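Local coordinates for putative flagellar hook-associated protein (Vibrio parahaemolyticus, PDB 3PWX) that probably serves as a structural, possibly hook-associated, component of the bacterial flagellum, at residues A[35-40]-A[195-200]; A[42-47]-A[191-196]; A[125-130]-A[135-140]. All coordinates share one frame; numbering follows the deposited sequence.

Interactions 1 and 2 are neighbouring layers of one seam between the long helices 7-61 and 172-223, whereas interaction 3 closes a beta hairpin (127-131 with 134-137) that lies against both helices. Interaction 1 is fully buried and interaction 2 only partly: L37, I197, Q40 and the stem of R200 meet in the first, L44, A193 and selenomethionine M194 in the second, with exposed D45 at its margin. Interaction 3, also partly buried, relies chiefly on backbone hydrogen bonds and carries its sheet on into a second subunit. The contacts touch one another: I197 CD1 packs on L44 CD1 at 4.2 Å, and M140 of segment 135-140 reaches A193, E196, I197 and Q40.

Interaction 1. Residues A[35-40]-A[195-200]; sequences TTLSSQ and TEIGGR
L37 reaches from helix 7-61 between I197 and R200 of helix 172-223. CB faces I197, with 4.3 Å to CG2 of that residue. From CB the chain leaves with CG beside the backbone N (chi1 -70°), and the branch points its methyls to R200, CD1 the closer. CD1 rests on the start of the arginine, 3.8 Å from R200 CB, the two side chains crossing at about a right angle; CD2 lies at the edge of the guanidinium, near its plane. The segments 35-40 and 195-200 run antiparallel at 164° with their axes 10.3 Å apart, a long-helix pairing like that of the terminal helices in flagellin-family rods, and the sequence of the first helix around L37 is predicted to form a coiled coil. H201 and L204 add further cover to L37. One turn further along helix 7-61, the end of the Q40 side chain meets I197 CD1. The extended R200 chain runs across the helix axes, past L37, and takes its charged end to other partners: NH2 makes a salt bridge to E196 OE2 at 2.8 Å, weak as a hydrogen bond (121°), and NH1 is hydrogen-bonded to N139 O.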
loop_
_atom_site.group_PDB
_atom_site.type_symbol
_atom_site.label_atom_id
_atom_site.label_comp_id
_atom_site.label_asym_id
_atom_site.label_seq_id
_atom_site.Cartn_x
_atom_site.Cartn_y
_atom_site.Cartn_z
ATOM N N THR A 35 -3.916 14.108 -5.899
ATOM C CA THR A 35 -4.488 15.388 -5.552
ATOM C C THR A 35 -4.409 15.643 -4.078
ATOM O O THR A 35 -4.180 16.743 -3.659
ATOM C CB THR A 35 -5.950 15.453 -5.932
ATOM O OG1 THR A 35 -6.014 15.547 -7.357
ATOM C CG2 THR A 35 -6.606 16.718 -5.283
ATOM N N THR A 36 -4.612 14.603 -3.310
ATOM C CA THR A 36 -4.650 14.654 -1.867
ATOM C C THR A 36 -3.227 14.756 -1.408
ATOM O O THR A 36 -2.938 15.435 -0.425
ATOM C CB THR A 36 -5.205 13.321 -1.430
ATOM O OG1 THR A 36 -6.562 13.273 -1.867
ATOM C CG2 THR A 36 -5.140 13.135 0.058
ATOM N N LEU A 37 -2.308 14.126 -2.132
ATOM C CA LEU A 37 -0.945 14.160 -1.694
ATOM C C LEU A 37 -0.413 15.536 -1.922
ATOM O O LEU A 37 0.223 16.055 -1.014
ATOM C CB LEU A 37 -0.080 13.106 -2.380
ATOM C CG LEU A 37 -0.283 11.633 -2.053
ATOM C CD1 LEU A 37 0.686 10.818 -2.914
ATOM C CD2 LEU A 37 -0.059 11.377 -0.585
ATOM N N SER A 38 -0.674 16.162 -3.076
ATOM C CA SER A 38 -0.167 17.517 -3.369
ATOM C C SER A 38 -0.694 18.444 -2.309
ATOM O O SER A 38 0.018 19.310 -1.803
ATOM C CB SER A 38 -0.699 18.072 -4.658
ATOM O OG SER A 38 -0.287 17.288 -5.705
ATOM N N SER A 39 -1.975 18.270 -1.987
ATOM C CA SER A 39 -2.563 19.053 -0.909
ATOM C C SER A 39 -1.800 19.024 0.436
ATOM O O SER A 39 -1.664 20.066 1.079
ATOM C CB SER A 39 -4.037 18.726 -0.746
ATOM O OG SER A 39 -4.584 19.680 0.153
ATOM N N GLN A 40 -1.304 17.861 0.863
ATOM C CA GLN A 40 -0.443 17.777 2.067
ATOM C C GLN A 40 0.915 18.465 1.924
ATOM O O GLN A 40 1.469 18.964 2.901
ATOM C CB GLN A 40 -0.147 16.342 2.404
ATOM C CG GLN A 40 -1.334 15.590 2.941
ATOM C CD GLN A 40 -1.136 14.083 2.930
ATOM O OE1 GLN A 40 -2.049 13.338 2.568
ATOM N NE2 GLN A 40 0.064 13.622 3.295
ATOM N N THR A 195 9.870 14.499 0.897
ATOM C CA THR A 195 10.625 13.560 0.073
ATOM C C THR A 195 9.835 12.256 -0.020
ATOM O O THR A 195 9.733 11.656 -1.087
ATOM C CB THR A 195 11.985 13.296 0.676
ATOM O OG1 THR A 195 12.781 14.489 0.578
ATOM C CG2 THR A 195 12.687 12.227 -0.084
ATOM N N GLU A 196 9.220 11.828 1.086
ATOM C CA GLU A 196 8.473 10.600 1.053
ATOM C C GLU A 196 7.246 10.790 0.179
ATOM O O GLU A 196 6.958 9.963 -0.646
ATOM C CB GLU A 196 8.123 10.120 2.448
ATOM C CG GLU A 196 7.756 8.668 2.461
ATOM C CD GLU A 196 6.996 8.223 3.716
ATOM O OE1 GLU A 196 7.340 8.684 4.830
ATOM O OE2 GLU A 196 6.075 7.362 3.554
ATOM N N ILE A 197 6.552 11.902 0.286
ATOM C CA ILE A 197 5.467 12.133 -0.651
ATOM C C ILE A 197 5.884 12.142 -2.128
ATOM O O ILE A 197 5.178 11.605 -2.994
ATOM C CB ILE A 197 4.741 13.402 -0.329
ATOM C CG1 ILE A 197 3.727 13.174 0.783
ATOM C CG2 ILE A 197 4.057 13.958 -1.575
ATOM C CD1 ILE A 197 3.525 14.365 1.718
ATOM N N GLY A 198 7.013 12.749 -2.446
ATOM C CA GLY A 198 7.491 12.698 -3.844
ATOM C C GLY A 198 7.740 11.288 -4.344
ATOM O O GLY A 198 7.450 11.015 -5.453
ATOM N N GLY A 199 8.289 10.390 -3.531
ATOM C CA GLY A 199 8.423 8.979 -3.851
ATOM C C GLY A 199 7.057 8.320 -4.052
ATOM O O GLY A 199 6.891 7.483 -4.954
ATOM N N ARG A 200 6.063 8.666 -3.230
ATOM C CA ARG A 200 4.697 8.186 -3.500
ATOM C C ARG A 200 4.183 8.585 -4.884
ATOM O O ARG A 200 3.831 7.731 -5.692
ATOM C CB ARG A 200 3.736 8.583 -2.397
ATOM C CG ARG A 200 3.880 7.617 -1.188
ATOM C CD ARG A 200 2.972 8.091 -0.043
ATOM N NE ARG A 200 3.394 7.568 1.242
ATOM C CZ ARG A 200 2.843 7.947 2.387
ATOM N NH1 ARG A 200 1.856 8.851 2.393
ATOM N NH2 ARG A 200 3.277 7.426 3.537
#

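Interaction 2. Residues A[42-47]-A[191-196]; sequences THLDSV and LGAMTE
The carboxylate of D45 is the flat side-chain group of this contact, and what approaches it is a methyl: CE of selenomethionine M194 lies 3.5 Å from D45 OD1, on the CB side and tilted about 20° out of the carboxylate plane. The same methyl is 3.7 Å from D45 CA, because the M194 chain, after running straight through chi2, bends at SE (chi3 92°) and folds over the backbone of the opposite helix. A second flat group, the peptide carbonyl of L191, receives T195 N and T195 OG1 from opposite faces of its plane. L44 is the buried apolar side of the contact. Its side chain and that of M194 slide past each other in opposite directions, with L44 CB 3.8 Å from M194 CG, while L44 CD1 comes down on A193 CB at 3.9 Å. Segments 42-47 and 191-196 cross at 154°, their axes 10.0 Å apart, within the long antiparallel pairing of helices 7-61 and 172-223, as in flagellin-family rods. Around them, A193 also meets M140 beyond the hairpin strand 134-137, H43 turns to the loop residues A91, L99 and F100, and S46 packs on S88, and V47 on S88 and F89, of helix 71-89.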
loop_
_atom_site.group_PDB
_atom_site.type_symbol
_atom_site.label_atom_id
_atom_site.label_comp_id
_atom_site.label_asym_id
_atom_site.label_seq_id
_atom_site.Cartn_x
_atom_site.Cartn_y
_atom_site.Cartn_z
ATOM N N THR A 42 1.564 21.108 0.075
ATOM C CA THR A 42 1.397 22.563 0.232
ATOM C C THR A 42 1.487 22.902 1.703
ATOM O O THR A 42 2.208 23.819 2.075
ATOM C CB THR A 42 0.010 23.002 -0.274
ATOM O OG1 THR A 42 -0.053 22.879 -1.705
ATOM C CG2 THR A 42 -0.335 24.442 0.149
ATOM N N HIS A 43 0.770 22.170 2.554
ATOM C CA HIS A 43 0.777 22.499 4.000
ATOM C C HIS A 43 2.143 22.246 4.592
ATOM O O HIS A 43 2.625 23.084 5.419
ATOM C CB HIS A 43 -0.324 21.803 4.827
ATOM C CG HIS A 43 -1.712 22.165 4.398
ATOM N ND1 HIS A 43 -2.246 23.428 4.592
ATOM C CD2 HIS A 43 -2.654 21.445 3.747
ATOM C CE1 HIS A 43 -3.470 23.459 4.098
ATOM N NE2 HIS A 43 -3.742 22.269 3.584
ATOM N N LEU A 44 2.802 21.166 4.147
ATOM C CA LEU A 44 4.130 20.939 4.652
ATOM C C LEU A 44 5.119 21.992 4.171
ATOM O O LEU A 44 5.906 22.465 4.975
ATOM C CB LEU A 44 4.633 19.556 4.447
ATOM C CG LEU A 44 3.839 18.501 5.237
ATOM C CD1 LEU A 44 4.286 17.123 4.773
ATOM C CD2 LEU A 44 3.968 18.694 6.766
ATOM N N ASP A 45 5.025 22.407 2.908
ATOM C CA ASP A 45 5.853 23.462 2.390
ATOM C C ASP A 45 5.749 24.690 3.280
ATOM O O ASP A 45 6.766 25.234 3.727
ATOM C CB ASP A 45 5.481 23.829 0.963
ATOM C CG ASP A 45 6.582 24.615 0.291
ATOM O OD1 ASP A 45 7.739 24.133 0.242
ATOM O OD2 ASP A 45 6.323 25.756 -0.146
ATOM N N SER A 46 4.520 25.079 3.588
ATOM C CA SER A 46 4.264 26.234 4.467
ATOM C C SER A 46 4.793 26.066 5.899
ATOM O O SER A 46 5.340 27.025 6.444
ATOM C CB SER A 46 2.772 26.564 4.472
ATOM O OG SER A 46 2.436 27.406 5.544
ATOM N N VAL A 47 4.638 24.866 6.496
ATOM C CA VAL A 47 5.247 24.538 7.785
ATOM C C VAL A 47 6.740 24.727 7.661
ATOM O O VAL A 47 7.327 25.272 8.549
ATOM C CB VAL A 47 4.948 23.083 8.272
ATOM C CG1 VAL A 47 5.779 22.716 9.502
ATOM C CG2 VAL A 47 3.464 22.902 8.600
ATOM N N LEU A 191 10.897 17.774 5.962
ATOM C CA LEU A 191 11.520 17.599 4.659
ATOM C C LEU A 191 11.558 16.141 4.285
ATOM O O LEU A 191 11.430 15.802 3.115
ATOM C CB LEU A 191 12.953 18.205 4.636
ATOM C CG LEU A 191 13.136 19.749 4.595
ATOM C CD1 LEU A 191 14.601 20.140 4.459
ATOM C CD2 LEU A 191 12.304 20.417 3.461
ATOM N N GLY A 192 11.742 15.274 5.274
ATOM C CA GLY A 192 11.743 13.826 5.021
ATOM C C GLY A 192 10.370 13.357 4.552
ATOM O O GLY A 192 10.252 12.535 3.633
ATOM N N ALA A 193 9.329 13.882 5.171
ATOM C CA ALA A 193 7.935 13.668 4.750
ATOM C C ALA A 193 7.638 14.015 3.317
ATOM O O ALA A 193 6.927 13.286 2.647
ATOM C CB ALA A 193 7.027 14.541 5.621
HETATM N N MSE A 194 8.148 15.168 2.869
HETATM C CA MSE A 194 7.866 15.702 1.536
HETATM C C MSE A 194 8.659 14.912 0.520
HETATM O O MSE A 194 8.219 14.712 -0.610
HETATM C CB MSE A 194 8.262 17.205 1.489
HETATM C CG MSE A 194 7.249 18.209 2.112
HETATM SE SE MSE A 194 8.023 20.036 2.241
HETATM C CE MSE A 194 7.354 20.697 0.500
ATOM N N THR A 195 9.870 14.499 0.897
ATOM C CA THR A 195 10.625 13.560 0.073
ATOM C C THR A 195 9.835 12.256 -0.020
ATOM O O THR A 195 9.733 11.656 -1.087
ATOM C CB THR A 195 11.985 13.296 0.676
ATOM O OG1 THR A 195 12.781 14.489 0.578
ATOM C CG2 THR A 195 12.687 12.227 -0.084
ATOM N N GLU A 196 9.220 11.828 1.086
ATOM C CA GLU A 196 8.473 10.600 1.053
ATOM C C GLU A 196 7.246 10.790 0.179
ATOM O O GLU A 196 6.958 9.963 -0.646
ATOM C CB GLU A 196 8.123 10.120 2.448
ATOM C CG GLU A 196 7.756 8.668 2.461
ATOM C CD GLU A 196 6.996 8.223 3.716
ATOM O OE1 GLU A 196 7.340 8.684 4.830
ATOM O OE2 GLU A 196 6.075 7.362 3.554
#

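Interaction 3. Residues A[125-130]-A[135-140]; sequences VRVVTV and TMDSNM
V127 and D137 stand as a non-hydrogen-bonded pair in the antiparallel beta hairpin of strands 127-131 and 134-137, their side chains crossing obliquely so that V127 CG1 comes 3.5 Å from D137 OD1. T129 and T135 form the next such pair on the same face, where V127 CB also lies 3.9 Å from T135 CB. The opposite face carries V128 and M136, both packed on L33 of helix 7-61; between them runs the hydrogen-bonded pair, M136 N to V128 O at 2.7 Å and V128 N to M136 O at 3.0 Å, both close to straight. Farther on, V130 CG1 slants across M136 CB.

Past the strand ends one more backbone bond is joined by side-chain bonds from S138 and N139. N139 has CG between its backbone N and carbonyl carbon (chi1 67°), which turns the amide back toward segment 125-130. Its OD1 accepts R126 N at 2.7 Å, the donor standing above the amide plane and well off a lone pair, while ND2 binds D124 O, so both ends of the amide are held. S138 N gives R126 O a firm bond at 2.9 Å, and S138 OG adds a weak one. At T135 and M136 the sheet continues into an antiparallel strand of the second subunit, where T135 OG1 meets T135 OG1 of that subunit in a weak hydrogen bond.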
loop_
_atom_site.group_PDB
_atom_site.type_symbol
_atom_site.label_atom_id
_atom_site.label_comp_id
_atom_site.label_asym_id
_atom_site.label_seq_id
_atom_site.Cartn_x
_atom_site.Cartn_y
_atom_site.Cartn_z
ATOM N N VAL A 125 -2.133 4.970 9.454
ATOM C CA VAL A 125 -2.092 5.258 8.033
ATOM C C VAL A 125 -3.433 4.905 7.449
ATOM O O VAL A 125 -4.051 3.992 7.912
ATOM C CB VAL A 125 -0.938 4.451 7.292
ATOM C CG1 VAL A 125 0.424 4.936 7.853
ATOM C CG2 VAL A 125 -1.096 2.998 7.518
ATOM N N ARG A 126 -3.920 5.697 6.518
ATOM C CA ARG A 126 -4.969 5.277 5.632
ATOM C C ARG A 126 -4.306 4.854 4.331
ATOM O O ARG A 126 -3.164 5.328 3.960
ATOM C CB ARG A 126 -5.894 6.443 5.294
ATOM C CG ARG A 126 -6.943 6.793 6.340
ATOM C CD ARG A 126 -6.513 7.948 7.195
ATOM N NE ARG A 126 -7.215 9.201 6.932
ATOM C CZ ARG A 126 -6.594 10.335 6.620
ATOM N NH1 ARG A 126 -7.271 11.478 6.442
ATOM N NH2 ARG A 126 -5.278 10.336 6.508
ATOM N N VAL A 127 -5.029 3.996 3.628
ATOM C CA VAL A 127 -4.606 3.429 2.354
ATOM C C VAL A 127 -5.675 3.652 1.287
ATOM O O VAL A 127 -6.902 3.756 1.566
ATOM C CB VAL A 127 -4.388 1.893 2.455
ATOM C CG1 VAL A 127 -3.456 1.553 3.621
ATOM C CG2 VAL A 127 -5.698 1.174 2.576
ATOM N N VAL A 128 -5.188 3.635 0.060
ATOM C CA VAL A 128 -5.980 3.674 -1.149
ATOM C C VAL A 128 -5.495 2.565 -2.063
ATOM O O VAL A 128 -4.245 2.369 -2.262
ATOM C CB VAL A 128 -5.768 5.074 -1.813
ATOM C CG1 VAL A 128 -5.962 5.061 -3.328
ATOM C CG2 VAL A 128 -6.708 6.039 -1.175
ATOM N N THR A 129 -6.465 1.867 -2.647
ATOM C CA THR A 129 -6.226 0.762 -3.603
ATOM C C THR A 129 -5.961 1.347 -4.985
ATOM O O THR A 129 -6.765 2.141 -5.486
ATOM C CB THR A 129 -7.418 -0.139 -3.674
ATOM O OG1 THR A 129 -7.542 -0.760 -2.397
ATOM C CG2 THR A 129 -7.230 -1.252 -4.733
ATOM N N VAL A 130 -4.856 0.957 -5.608
ATOM C CA VAL A 130 -4.452 1.651 -6.769
ATOM C C VAL A 130 -4.229 0.692 -7.937
ATOM O O VAL A 130 -3.907 1.151 -9.037
ATOM C CB VAL A 130 -3.183 2.538 -6.484
ATOM C CG1 VAL A 130 -3.481 3.584 -5.373
ATOM C CG2 VAL A 130 -1.951 1.697 -6.126
ATOM N N THR A 135 -2.103 -1.509 -2.400
ATOM C CA THR A 135 -2.521 -0.283 -1.754
ATOM C C THR A 135 -1.375 0.675 -1.571
ATOM O O THR A 135 -0.208 0.284 -1.415
ATOM C CB THR A 135 -3.123 -0.529 -0.375
ATOM O OG1 THR A 135 -2.057 -0.904 0.497
ATOM C CG2 THR A 135 -4.193 -1.613 -0.420
HETATM N N MSE A 136 -1.698 1.949 -1.605
HETATM C CA MSE A 136 -0.645 2.963 -1.397
HETATM C C MSE A 136 -1.060 3.787 -0.178
HETATM O O MSE A 136 -2.265 4.104 -0.040
HETATM C CB MSE A 136 -0.517 3.837 -2.617
HETATM C CG MSE A 136 0.057 5.197 -2.328
HETATM SE SE MSE A 136 2.045 5.062 -2.314
HETATM C CE MSE A 136 2.036 4.024 -4.041
ATOM N N ASP A 137 -0.128 4.073 0.735
ATOM C CA ASP A 137 -0.457 4.878 1.926
ATOM C C ASP A 137 -0.677 6.302 1.492
ATOM O O ASP A 137 0.051 6.812 0.674
ATOM C CB ASP A 137 0.641 4.778 2.996
ATOM C CG ASP A 137 0.846 3.319 3.513
ATOM O OD1 ASP A 137 -0.072 2.426 3.383
ATOM O OD2 ASP A 137 1.944 3.066 4.077
ATOM N N SER A 138 -1.683 6.961 2.035
ATOM C CA SER A 138 -2.167 8.232 1.503
ATOM C C SER A 138 -2.134 9.347 2.504
ATOM O O SER A 138 -2.395 10.525 2.139
ATOM C CB SER A 138 -3.599 8.032 0.972
ATOM O OG SER A 138 -4.484 7.703 2.040
ATOM N N ASN A 139 -1.763 9.068 3.751
ATOM C CA ASN A 139 -1.623 10.190 4.686
ATOM C C ASN A 139 -0.244 10.449 5.312
ATOM O O ASN A 139 0.612 9.565 5.282
ATOM C CB ASN A 139 -2.680 10.104 5.769
ATOM C CG ASN A 139 -2.492 8.913 6.699
ATOM O OD1 ASN A 139 -2.175 7.774 6.288
ATOM N ND2 ASN A 139 -2.716 9.174 7.987
HETATM N N MSE A 140 -0.016 11.674 5.814
HETATM C CA MSE A 140 1.108 11.925 6.728
HETATM C C MSE A 140 0.488 12.268 8.082
HETATM O O MSE A 140 -0.684 12.596 8.144
HETATM C CB MSE A 140 2.031 13.052 6.259
HETATM C CG MSE A 140 2.851 12.782 5.009
HETATM SE SE MSE A 140 3.943 11.136 5.078
HETATM C CE MSE A 140 5.141 11.608 6.550
#